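Local coordinates for aminotransferase class-III (Ochrobactrum anthropi, PDB 5GHG), which probably transfers amino groups between amines and keto compounds with a pyridoxal-phosphate cofactor, as an omega-transaminase of the class-III aminotransferase family, at residues B[33-38]-B[43-48]; B[50-55]-B[62-67]; B[10-13]-B[17-20]. The protein carries 1 engineered substitution. All coordinates share one frame; numbering follows the deposited sequence.

Contact 1: B[33-38]-B[43-48]; sequences VIERGD and EDVSGK
Glu35 and Arg36 both turn their backbone N-H groups to the carbonyl of Glu43, the classic beta bulge of the antiparallel hairpin formed by strands 32-38 and 41-44. The bond from Glu35 N to Glu43 O is short, 2.8 Å, and lies in the carbonyl plane; the one from Arg36 N to the same oxygen is weak at 3.3 Å. Glu43 N repays Arg36 O at 2.9 Å, and beyond the bulge Val45 N reaches Val33 O at 3.0 Å, so every one of these backbone groups has a partner across the hairpin. Arg36 and Glu43 lie side by side on one face of the sheet, pointing the same way. Here the methylenes meet the carboxylate, Arg36 CD standing 3.8 Å from Glu43 OE2, while Arg36 NE remains 5.2 Å from that oxygen. The pair is therefore a packing contact with, at most, a distant attraction of charges. At the other end Val33 CG1, anti to its own N (chi1 -174°), meets Val45 CG1 at 3.6 Å. Asp44 turns its carboxylate back over the type I turn Asp44-Gly47: OD1 accepts from Ser46 OG and Lys48 N, which come from opposite faces of the carboxylate plane, and OD2 is bonded to Tyr50 OH. Glu35 OE1 finds Lys79 of the second subunit in a salt bridge, and Val33 and Ile34 continue the sheet into that subunit as a parallel ladder. The chemistry implies that backbone bonds both hold the hairpin and carry the sheet across the interface, with Asp44 bracing the turn and the Glu35 salt bridge adding to the interface.

Contact 2: B[50-55]-B[62-67]; sequences YIEAMS and VGFSEP
A chi1 of -124° at Glu52, off the usual staggered values, swings CG beside Phe64 CE1 and CZ, with CB already pointing at the ring from the backbone; the bend at chi2 (-61°) turns the carboxylate back over the turn that follows. Phe64 has its CG anti to the carbonyl carbon (chi1 -69°), which carries the ring toward segment 50-55. Contact is made at one corner of the ring: Glu52 CB lies 3.6 Å from Phe64 CE1, and Glu52 CG 3.8 Å from Phe64 CZ. The two side chains cross at about a right angle, and the ring meets the methylenes obliquely. Ser55 adds its backbone, its carbonyl C standing 4.0 Å from Phe64 CZ. No hydrogen bond spans the two segments; the contact is apolar and buried. The side chain of Ser55 is about 12 Å from the bound PMP, so the contact is not itself in the ligand pocket.

The polar end of Glu52 is engaged elsewhere. Over the type I turn Glu52-Ser55, Met54 N gives OE1 a weak capping bond of 3.1 Å ahead of helix 55-58, and Gly56 N a further hydrogen bond to the same oxygen. Its OE2 is hydrogen-bonded to Tyr83 OH of the second subunit, whose Phe82 packs on Phe64, while Ser55 OG is bonded to Cys426 O.

The contact closes the short excursion through helix 55-58, joining the end of strand 49-52 to the loop before helix 67-77. Strand 414-419 flanks Glu52 through Ile415, helix 329-344 packs against Val62 and Glu66 of the loop, and helix 433-455 lies against Ile51 and Ala53.

Contact 3: B[10-13]-B[17-20]; sequences ARDI and LHSY
Asp12 on helix 8-15 and His18 in the loop that follows form a His-carboxylate hydrogen bond, closing the chain on itself just beyond the helix. Along the helix from Ala10, Arg11 comes first, pointing its guanidinium to the second subunit, where NH1 forms salt bridges with Glu99 and Asp96. Next is Asp12, the residue that makes the contact. With CG anti to the backbone N (chi1 -173°), its carboxylate reaches out to meet the imidazole, which approaches from the opposite direction. Carboxylate and ring planes are turned 57° apart, yet Asp12 CG lies in the plane of the ring, at its edge. Ile13 follows, its CB directed away from the loop.

Both groups are buried, under Leu26 of helix 23-29, and have further partners. Asp12 OD2 is hydrogen-bonded to His16 ND1 and to Ser90 of the second subunit, and His18 ND1, the other ring nitrogen, to the backbone O of Thr85 of that subunit. A buried carboxylate beside NE2, with ND1 held by a carbonyl, would be consistent with a partly or fully charged imidazole. The bond itself runs from His18 NE2 to Asp12 OD1 with an N-H...O angle of 160°; the modelled 2.4 Å between these two atoms is shorter than a normal bond of this kind, so its exact length is doubtful.

In the fold
Contact 1 and the 50-55 side of contact 2 lie in one sheet, where strands 41-44 and 49-52 are neighbours; 62-67 is a loop beside it, and Gly37 touches Phe64 between the two contacts. Contact 3 stands apart near the N-terminus, its centre about 17 Å from that of contact 1 and 23 Å from that of contact 2. Contact 1 is only partly buried and rests on backbone ladder bonds, its acids serving the turn and the interface. Contact 2 is buried and apolar across its segments, while contact 3 buries a single polar pair. All three reach the second subunit: by a sheet running on, by a tyrosine and aromatic packing, and by several polar bonds, respectively.

Contact 1: B[33-38]-B[43-48]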
ATOM      1  N   VAL B  33       5.949  23.278  -0.181  1.00  3.27           N
ATOM      2  CA  VAL B  33       4.547  22.892   0.012  1.00  4.21           C
ATOM      3  C   VAL B  33       3.753  23.304  -1.227  1.00  4.37           C
ATOM      4  O   VAL B  33       3.748  24.484  -1.607  1.00  2.73           O
ATOM      5  CB  VAL B  33       3.968  23.513   1.289  1.00  3.46           C
ATOM      6  CG1 VAL B  33       2.571  22.984   1.558  1.00  4.32           C
ATOM      7  CG2 VAL B  33       4.894  23.208   2.495  1.00  3.90           C
ATOM      8  N   ILE B  34       3.076  22.343  -1.858  1.00  3.47           N
ATOM      9  CA  ILE B  34       2.281  22.604  -3.060  1.00  3.20           C
ATOM     10  C   ILE B  34       0.833  22.848  -2.640  1.00  3.47           C
ATOM     11  O   ILE B  34       0.295  22.133  -1.791  1.00  2.42           O
ATOM     12  CB  ILE B  34       2.372  21.440  -4.056  1.00  4.50           C
ATOM     13  CG1 ILE B  34       3.837  21.215  -4.429  1.00  6.01           C
ATOM     14  CG2 ILE B  34       1.516  21.705  -5.269  1.00  3.85           C
ATOM     15  CD1 ILE B  34       4.489  22.418  -5.079  1.00  6.01           C
ATOM     16  N   GLU B  35       0.209  23.852  -3.245  1.00  3.18           N
ATOM     17  CA  GLU B  35      -1.117  24.305  -2.858  1.00  5.98           C
ATOM     18  C   GLU B  35      -2.221  23.877  -3.832  1.00  5.56           C
ATOM     19  O   GLU B  35      -3.298  23.468  -3.398  1.00  6.13           O
ATOM     20  CB  GLU B  35      -1.119  25.837  -2.735  1.00  8.12           C
ATOM     21  CG  GLU B  35      -2.503  26.483  -2.571  1.00 13.68           C
ATOM     22  CD  GLU B  35      -2.918  26.642  -1.115  1.00 30.03           C
ATOM     23  OE1 GLU B  35      -4.043  27.138  -0.849  1.00 36.20           O
ATOM     24  OE2 GLU B  35      -2.123  26.275  -0.220  1.00 36.44           O
ATOM     25  N   ARG B  36      -2.001  24.016  -5.143  1.00  3.76           N
ATOM     26  CA  ARG B  36      -3.086  23.790  -6.080  1.00  4.98           C
ATOM     27  C   ARG B  36      -2.550  23.474  -7.454  1.00  4.99           C
ATOM     28  O   ARG B  36      -1.371  23.710  -7.743  1.00  4.53           O
ATOM     29  CB  ARG B  36      -4.038  24.998  -6.128  1.00  9.02           C
ATOM     30  CG  ARG B  36      -3.403  26.288  -6.527  1.00 14.53           C
ATOM     31  CD  ARG B  36      -4.429  27.444  -6.498  1.00 22.17           C
ATOM     32  NE  ARG B  36      -5.781  26.933  -6.665  1.00 27.96           N
ATOM     33  CZ  ARG B  36      -6.705  26.939  -5.707  1.00 26.58           C
ATOM     34  NH1 ARG B  36      -6.426  27.471  -4.511  1.00 34.37           N
ATOM     35  NH2 ARG B  36      -7.902  26.413  -5.940  1.00 29.66           N
ATOM     36  N   GLY B  37      -3.404  22.892  -8.284  1.00  5.64           N
ATOM     37  CA  GLY B  37      -3.007  22.474  -9.610  1.00  6.15           C
ATOM     38  C   GLY B  37      -3.912  23.060 -10.672  1.00  6.06           C
ATOM     39  O   GLY B  37      -5.045  23.449 -10.404  1.00  8.43           O
ATOM     40  N   ASP B  38      -3.399  23.097 -11.892  1.00  6.20           N
ATOM     41  CA  ASP B  38      -4.123  23.690 -13.015  1.00  7.17           C
ATOM     42  C   ASP B  38      -3.517  23.144 -14.304  1.00  6.38           C
ATOM     43  O   ASP B  38      -2.464  23.621 -14.739  1.00  4.64           O
ATOM     44  CB  ASP B  38      -4.025  25.222 -12.937  1.00 13.17           C
ATOM     45  CG  ASP B  38      -4.492  25.914 -14.201  1.00 19.35           C
ATOM     46  OD1 ASP B  38      -5.269  25.326 -14.955  1.00 26.53           O
ATOM     47  OD2 ASP B  38      -4.084  27.075 -14.415  1.00 32.88           O
ATOM     48  N   GLU B  43       1.094  25.079  -8.317  1.00  3.96           N
ATOM     49  CA  GLU B  43       1.424  26.342  -7.673  1.00  5.14           C
ATOM     50  C   GLU B  43       1.751  26.050  -6.207  1.00  4.68           C
ATOM     51  O   GLU B  43       0.992  25.353  -5.537  1.00  5.11           O
ATOM     52  CB  GLU B  43       0.262  27.303  -7.829  1.00  8.64           C
ATOM     53  CG  GLU B  43       0.316  28.563  -7.031  1.00 11.98           C
ATOM     54  CD  GLU B  43      -0.961  29.393  -7.218  1.00 25.17           C
ATOM     55  OE1 GLU B  43      -1.428  29.508  -8.380  1.00 25.85           O
ATOM     56  OE2 GLU B  43      -1.499  29.878  -6.202  1.00 33.17           O
ATOM     57  N   ASP B  44       2.884  26.552  -5.730  1.00  4.55           N
ATOM     58  CA  ASP B  44       3.231  26.344  -4.336  1.00  5.26           C
ATOM     59  C   ASP B  44       2.522  27.370  -3.455  1.00  7.69           C
ATOM     60  O   ASP B  44       1.861  28.295  -3.946  1.00  6.20           O
ATOM     61  CB  ASP B  44       4.748  26.385  -4.139  1.00  5.43           C
ATOM     62  CG  ASP B  44       5.370  27.750  -4.439  1.00 10.21           C
ATOM     63  OD1 ASP B  44       4.681  28.789  -4.326  1.00 13.27           O
ATOM     64  OD2 ASP B  44       6.575  27.782  -4.782  1.00 10.58           O
ATOM     65  N   VAL B  45       2.650  27.196  -2.134  1.00  6.82           N
ATOM     66  CA  VAL B  45       1.896  28.050  -1.212  1.00  7.68           C
ATOM     67  C   VAL B  45       2.363  29.502  -1.266  1.00  9.48           C
ATOM     68  O   VAL B  45       1.667  30.391  -0.768  1.00 12.27           O
ATOM     69  CB  VAL B  45       1.983  27.548   0.236  1.00  6.43           C
ATOM     70  CG1 VAL B  45       1.345  26.181   0.383  1.00  7.17           C
ATOM     71  CG2 VAL B  45       3.437  27.554   0.710  1.00  7.27           C
ATOM     72  N   SER B  46       3.525  29.770  -1.843  1.00  8.33           N
ATOM     73  CA  SER B  46       3.962  31.146  -2.030  1.00 10.52           C
ATOM     74  C   SER B  46       3.436  31.759  -3.317  1.00 11.30           C
ATOM     75  O   SER B  46       3.676  32.932  -3.569  1.00 10.26           O
ATOM     76  CB  SER B  46       5.495  31.232  -1.996  1.00 13.63           C
ATOM     77  OG  SER B  46       6.032  31.006  -3.297  1.00 22.27           O
ATOM     78  N   GLY B  47       2.723  30.991  -4.130  1.00  7.21           N
ATOM     79  CA  GLY B  47       2.136  31.492  -5.358  1.00  9.01           C
ATOM     80  C   GLY B  47       2.940  31.235  -6.609  1.00  8.39           C
ATOM     81  O   GLY B  47       2.460  31.542  -7.705  1.00  7.11           O
ATOM     82  N   LYS B  48       4.152  30.702  -6.494  1.00  7.89           N
ATOM     83  CA  LYS B  48       4.953  30.429  -7.686  1.00  8.39           C
ATOM     84  C   LYS B  48       4.355  29.263  -8.462  1.00  7.71           C
ATOM     85  O   LYS B  48       3.956  28.252  -7.867  1.00  6.85           O
ATOM     86  CB  LYS B  48       6.390  30.119  -7.304  1.00 12.40           C
ATOM     87  CG  LYS B  48       7.182  31.319  -6.790  1.00 24.32           C
ATOM     88  CD  LYS B  48       8.607  30.884  -6.412  1.00 30.72           C
ATOM     89  CE  LYS B  48       9.156  29.800  -7.367  1.00 32.83           C
ATOM     90  NZ  LYS B  48       9.397  30.273  -8.770  1.00 38.90           N
TER

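Contact 2: B[50-55]-B[62-67]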
ATOM      1  N   TYR B  50       4.676  26.344 -11.659  1.00  3.99           N
ATOM      2  CA  TYR B  50       5.654  25.488 -12.321  1.00  3.83           C
ATOM      3  C   TYR B  50       4.967  24.581 -13.320  1.00  4.74           C
ATOM      4  O   TYR B  50       3.852  24.105 -13.071  1.00  3.46           O
ATOM      5  CB  TYR B  50       6.377  24.572 -11.328  1.00  4.06           C
ATOM      6  CG  TYR B  50       6.921  25.248 -10.100  1.00  5.24           C
ATOM      7  CD1 TYR B  50       6.092  25.530  -9.014  1.00  5.08           C
ATOM      8  CD2 TYR B  50       8.262  25.598 -10.022  1.00  5.61           C
ATOM      9  CE1 TYR B  50       6.592  26.143  -7.876  1.00  7.42           C
ATOM     10  CE2 TYR B  50       8.772  26.215  -8.890  1.00  7.68           C
ATOM     11  CZ  TYR B  50       7.932  26.477  -7.820  1.00  8.47           C
ATOM     12  OH  TYR B  50       8.429  27.077  -6.703  1.00 11.08           O
ATOM     13  N   ILE B  51       5.647  24.309 -14.429  1.00  3.54           N
ATOM     14  CA  ILE B  51       5.289  23.171 -15.261  1.00  3.23           C
ATOM     15  C   ILE B  51       5.667  21.899 -14.493  1.00  4.60           C
ATOM     16  O   ILE B  51       6.821  21.731 -14.092  1.00  4.31           O
ATOM     17  CB  ILE B  51       6.003  23.215 -16.612  1.00  4.21           C
ATOM     18  CG1 ILE B  51       5.507  24.390 -17.449  1.00  5.55           C
ATOM     19  CG2 ILE B  51       5.845  21.858 -17.343  1.00  4.00           C
ATOM     20  CD1 ILE B  51       6.263  24.572 -18.770  1.00  6.25           C
ATOM     21  N   GLU B  52       4.686  21.024 -14.269  1.00  3.37           N
ATOM     22  CA  GLU B  52       4.959  19.730 -13.644  1.00  5.99           C
ATOM     23  C   GLU B  52       5.390  18.772 -14.752  1.00  4.49           C
ATOM     24  O   GLU B  52       4.611  17.972 -15.291  1.00  4.60           O
ATOM     25  CB  GLU B  52       3.755  19.228 -12.854  1.00  5.41           C
ATOM     26  CG  GLU B  52       4.077  18.910 -11.361  1.00  9.36           C
ATOM     27  CD  GLU B  52       5.123  17.805 -11.198  1.00  6.78           C
ATOM     28  OE1 GLU B  52       5.404  17.098 -12.194  1.00 10.42           O
ATOM     29  OE2 GLU B  52       5.692  17.641 -10.086  1.00  9.48           O
ATOM     30  N   ALA B  53       6.661  18.881 -15.121  1.00  3.87           N
ATOM     31  CA  ALA B  53       7.176  18.134 -16.239  1.00  4.96           C
ATOM     32  C   ALA B  53       7.326  16.652 -15.915  1.00  4.96           C
ATOM     33  O   ALA B  53       7.653  15.873 -16.814  1.00  4.44           O
ATOM     34  CB  ALA B  53       8.504  18.715 -16.709  1.00  5.17           C
ATOM     35  N   MET B  54       7.099  16.258 -14.662  1.00  4.21           N
ATOM     36  CA  MET B  54       7.088  14.856 -14.257  1.00  3.97           C
ATOM     37  C   MET B  54       5.682  14.311 -14.043  1.00  5.23           C
ATOM     38  O   MET B  54       5.544  13.139 -13.671  1.00  4.86           O
ATOM     39  CB  MET B  54       7.889  14.671 -12.955  1.00  7.50           C
ATOM     40  CG  MET B  54       9.369  14.973 -13.083  1.00 10.25           C
ATOM     41  SD  MET B  54      10.080  13.885 -14.304  1.00 16.28           S
ATOM     42  CE  MET B  54       9.911  12.295 -13.487  1.00 10.61           C
ATOM     43  N   SER B  55       4.642  15.124 -14.236  1.00  2.86           N
ATOM     44  CA  SER B  55       3.283  14.678 -13.933  1.00  4.12           C
ATOM     45  C   SER B  55       3.175  14.165 -12.497  1.00  4.68           C
ATOM     46  O   SER B  55       2.495  13.172 -12.211  1.00  2.95           O
ATOM     47  CB  SER B  55       2.824  13.598 -14.913  1.00  4.61           C
ATOM     48  OG  SER B  55       2.975  14.030 -16.255  1.00  5.94           O
ATOM     49  N   VAL B  62      -4.013  13.173 -16.852  1.00  2.28           N
ATOM     50  CA  VAL B  62      -4.980  14.154 -17.355  1.00  4.30           C
ATOM     51  C   VAL B  62      -4.751  15.546 -16.796  1.00  4.89           C
ATOM     52  O   VAL B  62      -5.583  16.450 -16.972  1.00  5.08           O
ATOM     53  CB  VAL B  62      -6.441  13.714 -17.093  1.00  4.47           C
ATOM     54  CG1 VAL B  62      -6.742  12.390 -17.813  1.00  6.26           C
ATOM     55  CG2 VAL B  62      -6.716  13.606 -15.624  1.00  2.88           C
ATOM     56  N   GLY B  63      -3.630  15.753 -16.108  1.00  4.19           N
ATOM     57  CA  GLY B  63      -3.358  17.055 -15.538  1.00  3.56           C
ATOM     58  C   GLY B  63      -3.987  17.210 -14.158  1.00  3.03           C
ATOM     59  O   GLY B  63      -4.672  16.327 -13.648  1.00  3.14           O
ATOM     60  N   PHE B  64      -3.772  18.381 -13.562  1.00  3.04           N
ATOM     61  CA  PHE B  64      -4.046  18.589 -12.150  1.00  3.86           C
ATOM     62  C   PHE B  64      -5.357  19.324 -11.883  1.00  4.85           C
ATOM     63  O   PHE B  64      -5.599  19.727 -10.742  1.00  4.52           O
ATOM     64  CB  PHE B  64      -2.880  19.369 -11.499  1.00  3.18           C
ATOM     65  CG  PHE B  64      -1.610  18.583 -11.393  1.00  2.62           C
ATOM     66  CD1 PHE B  64      -0.712  18.540 -12.442  1.00  4.15           C
ATOM     67  CD2 PHE B  64      -1.330  17.842 -10.238  1.00  2.90           C
ATOM     68  CE1 PHE B  64       0.462  17.790 -12.366  1.00  4.93           C
ATOM     69  CE2 PHE B  64      -0.153  17.097 -10.141  1.00  4.34           C
ATOM     70  CZ  PHE B  64       0.740  17.065 -11.199  1.00  4.10           C
ATOM     71  N   SER B  65      -6.201  19.519 -12.893  1.00  5.32           N
ATOM     72  CA  SER B  65      -7.468  20.214 -12.655  1.00  6.99           C
ATOM     73  C   SER B  65      -8.536  19.626 -13.566  1.00 10.34           C
ATOM     74  O   SER B  65      -9.023  20.255 -14.516  1.00 14.76           O
ATOM     75  CB  SER B  65      -7.315  21.726 -12.881  1.00  9.81           C
ATOM     76  OG  SER B  65      -6.987  21.971 -14.233  1.00  9.82           O
ATOM     77  N   GLU B  66      -8.907  18.373 -13.316  1.00  7.67           N
ATOM     78  CA  GLU B  66      -9.910  17.686 -14.131  1.00  7.66           C
ATOM     79  C   GLU B  66     -11.150  17.458 -13.278  1.00  8.32           C
ATOM     80  O   GLU B  66     -11.261  16.437 -12.586  1.00  5.53           O
ATOM     81  CB  GLU B  66      -9.359  16.375 -14.686  1.00  9.17           C
ATOM     82  CG  GLU B  66     -10.326  15.668 -15.628  1.00 10.35           C
ATOM     83  CD  GLU B  66     -11.069  16.648 -16.535  1.00 18.42           C
ATOM     84  OE1 GLU B  66     -12.252  16.985 -16.235  1.00 16.29           O
ATOM     85  OE2 GLU B  66     -10.454  17.096 -17.548  1.00 18.62           O
ATOM     86  N   PRO B  67     -12.114  18.387 -13.281  1.00  9.03           N
ATOM     87  CA  PRO B  67     -13.242  18.272 -12.350  1.00  7.23           C
ATOM     88  C   PRO B  67     -14.188  17.117 -12.640  1.00  7.18           C
ATOM     89  O   PRO B  67     -14.955  16.751 -11.741  1.00  5.52           O
ATOM     90  CB  PRO B  67     -13.951  19.638 -12.481  1.00 10.05           C
ATOM     91  CG  PRO B  67     -13.537  20.169 -13.799  1.00  9.47           C
ATOM     92  CD  PRO B  67     -12.134  19.659 -14.029  1.00  8.80           C
TER

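Contact 3: B[10-13]-B[17-20]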
ATOM      1  N   ALA B  10       6.942  24.526   9.121  1.00  4.74           N
ATOM      2  CA  ALA B  10       7.375  24.165  10.458  1.00  6.71           C
ATOM      3  C   ALA B  10       6.597  22.964  10.997  1.00  4.44           C
ATOM      4  O   ALA B  10       7.167  22.092  11.653  1.00  3.73           O
ATOM      5  CB  ALA B  10       7.226  25.357  11.403  1.00 10.16           C
ATOM      6  N   ARG B  11       5.292  22.911  10.743  1.00  4.19           N
ATOM      7  CA  ARG B  11       4.500  21.797  11.228  1.00  4.20           C
ATOM      8  C   ARG B  11       4.848  20.502  10.490  1.00  4.06           C
ATOM      9  O   ARG B  11       4.872  19.430  11.096  1.00  3.56           O
ATOM     10  CB  ARG B  11       3.009  22.108  11.125  1.00  5.80           C
ATOM     11  CG  ARG B  11       2.588  23.180  12.135  1.00  9.25           C
ATOM     12  CD  ARG B  11       1.077  23.290  12.239  1.00 13.96           C
ATOM     13  NE  ARG B  11       0.525  23.906  11.058  1.00 13.29           N
ATOM     14  CZ  ARG B  11      -0.432  23.381  10.296  1.00 12.96           C
ATOM     15  NH1 ARG B  11      -0.965  22.226  10.594  1.00 10.62           N
ATOM     16  NH2 ARG B  11      -0.851  24.045   9.241  1.00 13.48           N
ATOM     17  N   ASP B  12       5.132  20.591   9.190  1.00  3.90           N
ATOM     18  CA  ASP B  12       5.611  19.424   8.459  1.00  4.21           C
ATOM     19  C   ASP B  12       6.905  18.890   9.082  1.00  4.06           C
ATOM     20  O   ASP B  12       7.056  17.683   9.303  1.00  3.23           O
ATOM     21  CB  ASP B  12       5.829  19.782   6.986  1.00  4.72           C
ATOM     22  CG  ASP B  12       6.161  18.562   6.130  1.00  6.71           C
ATOM     23  OD1 ASP B  12       7.361  18.248   5.999  1.00  7.34           O
ATOM     24  OD2 ASP B  12       5.224  17.892   5.609  1.00  5.90           O
ATOM     25  N   ILE B  13       7.855  19.791   9.384  1.00  2.82           N
ATOM     26  CA  ILE B  13       9.097  19.377  10.008  1.00  3.92           C
ATOM     27  C   ILE B  13       8.832  18.660  11.327  1.00  3.34           C
ATOM     28  O   ILE B  13       9.465  17.645  11.648  1.00  2.74           O
ATOM     29  CB  ILE B  13      10.025  20.589  10.225  1.00  5.24           C
ATOM     30  CG1 ILE B  13      10.601  21.080   8.889  1.00  4.61           C
ATOM     31  CG2 ILE B  13      11.102  20.266  11.277  1.00  3.39           C
ATOM     32  CD1 ILE B  13      11.106  22.517   8.963  1.00  7.36           C
ATOM     33  N   LEU B  17       7.032  12.335   8.857  1.00  2.46           N
ATOM     34  CA  LEU B  17       8.167  11.599   8.302  1.00  2.42           C
ATOM     35  C   LEU B  17       7.916  11.338   6.816  1.00  2.82           C
ATOM     36  O   LEU B  17       6.925  10.675   6.459  1.00  2.86           O
ATOM     37  CB  LEU B  17       8.380  10.284   9.034  1.00  2.94           C
ATOM     38  CG  LEU B  17       9.513   9.403   8.475  1.00  2.07           C
ATOM     39  CD1 LEU B  17      10.844  10.048   8.752  1.00  2.97           C
ATOM     40  CD2 LEU B  17       9.462   8.004   9.081  1.00  2.00           C
ATOM     41  N   HIS B  18       8.809  11.846   5.961  1.00  3.04           N
ATOM     42  CA  HIS B  18       8.650  11.783   4.504  1.00  3.99           C
ATOM     43  C   HIS B  18       9.303  10.551   3.905  1.00  4.49           C
ATOM     44  O   HIS B  18      10.400  10.164   4.294  1.00  4.22           O
ATOM     45  CB  HIS B  18       9.273  12.994   3.825  1.00  2.47           C
ATOM     46  CG  HIS B  18       8.562  14.281   4.053  1.00  4.65           C
ATOM     47  ND1 HIS B  18       7.873  14.929   3.057  1.00  6.79           N
ATOM     48  CD2 HIS B  18       8.466  15.068   5.150  1.00  3.24           C
ATOM     49  CE1 HIS B  18       7.368  16.055   3.530  1.00  5.26           C
ATOM     50  NE2 HIS B  18       7.700  16.156   4.802  1.00  4.33           N
ATOM     51  N   SER B  19       8.655   9.979   2.891  1.00  4.89           N
ATOM     52  CA  SER B  19       9.303   9.056   1.982  1.00  3.39           C
ATOM     53  C   SER B  19      10.425   9.725   1.197  1.00  3.22           C
ATOM     54  O   SER B  19      10.353  10.915   0.863  1.00  3.15           O
ATOM     55  CB  SER B  19       8.298   8.470   1.000  1.00  5.30           C
ATOM     56  OG  SER B  19       7.090   8.071   1.638  1.00  5.66           O
ATOM     57  N   TYR B  20      11.455   8.949   0.874  1.00  2.37           N
ATOM     58  CA  TYR B  20      12.477   9.327  -0.085  1.00  2.34           C
ATOM     59  C   TYR B  20      13.026  10.728   0.195  1.00  3.69           C
ATOM     60  O   TYR B  20      13.204  11.554  -0.698  1.00  2.00           O
ATOM     61  CB  TYR B  20      11.946   9.217  -1.515  1.00  4.10           C
ATOM     62  CG  TYR B  20      11.800   7.794  -1.975  1.00  3.16           C
ATOM     63  CD1 TYR B  20      12.937   6.987  -2.152  1.00  4.27           C
ATOM     64  CD2 TYR B  20      10.560   7.245  -2.257  1.00  2.87           C
ATOM     65  CE1 TYR B  20      12.814   5.670  -2.569  1.00  3.61           C
ATOM     66  CE2 TYR B  20      10.439   5.928  -2.696  1.00  2.18           C
ATOM     67  CZ  TYR B  20      11.572   5.156  -2.850  1.00  3.95           C
ATOM     68  OH  TYR B  20      11.474   3.854  -3.319  1.00  3.07           O
TER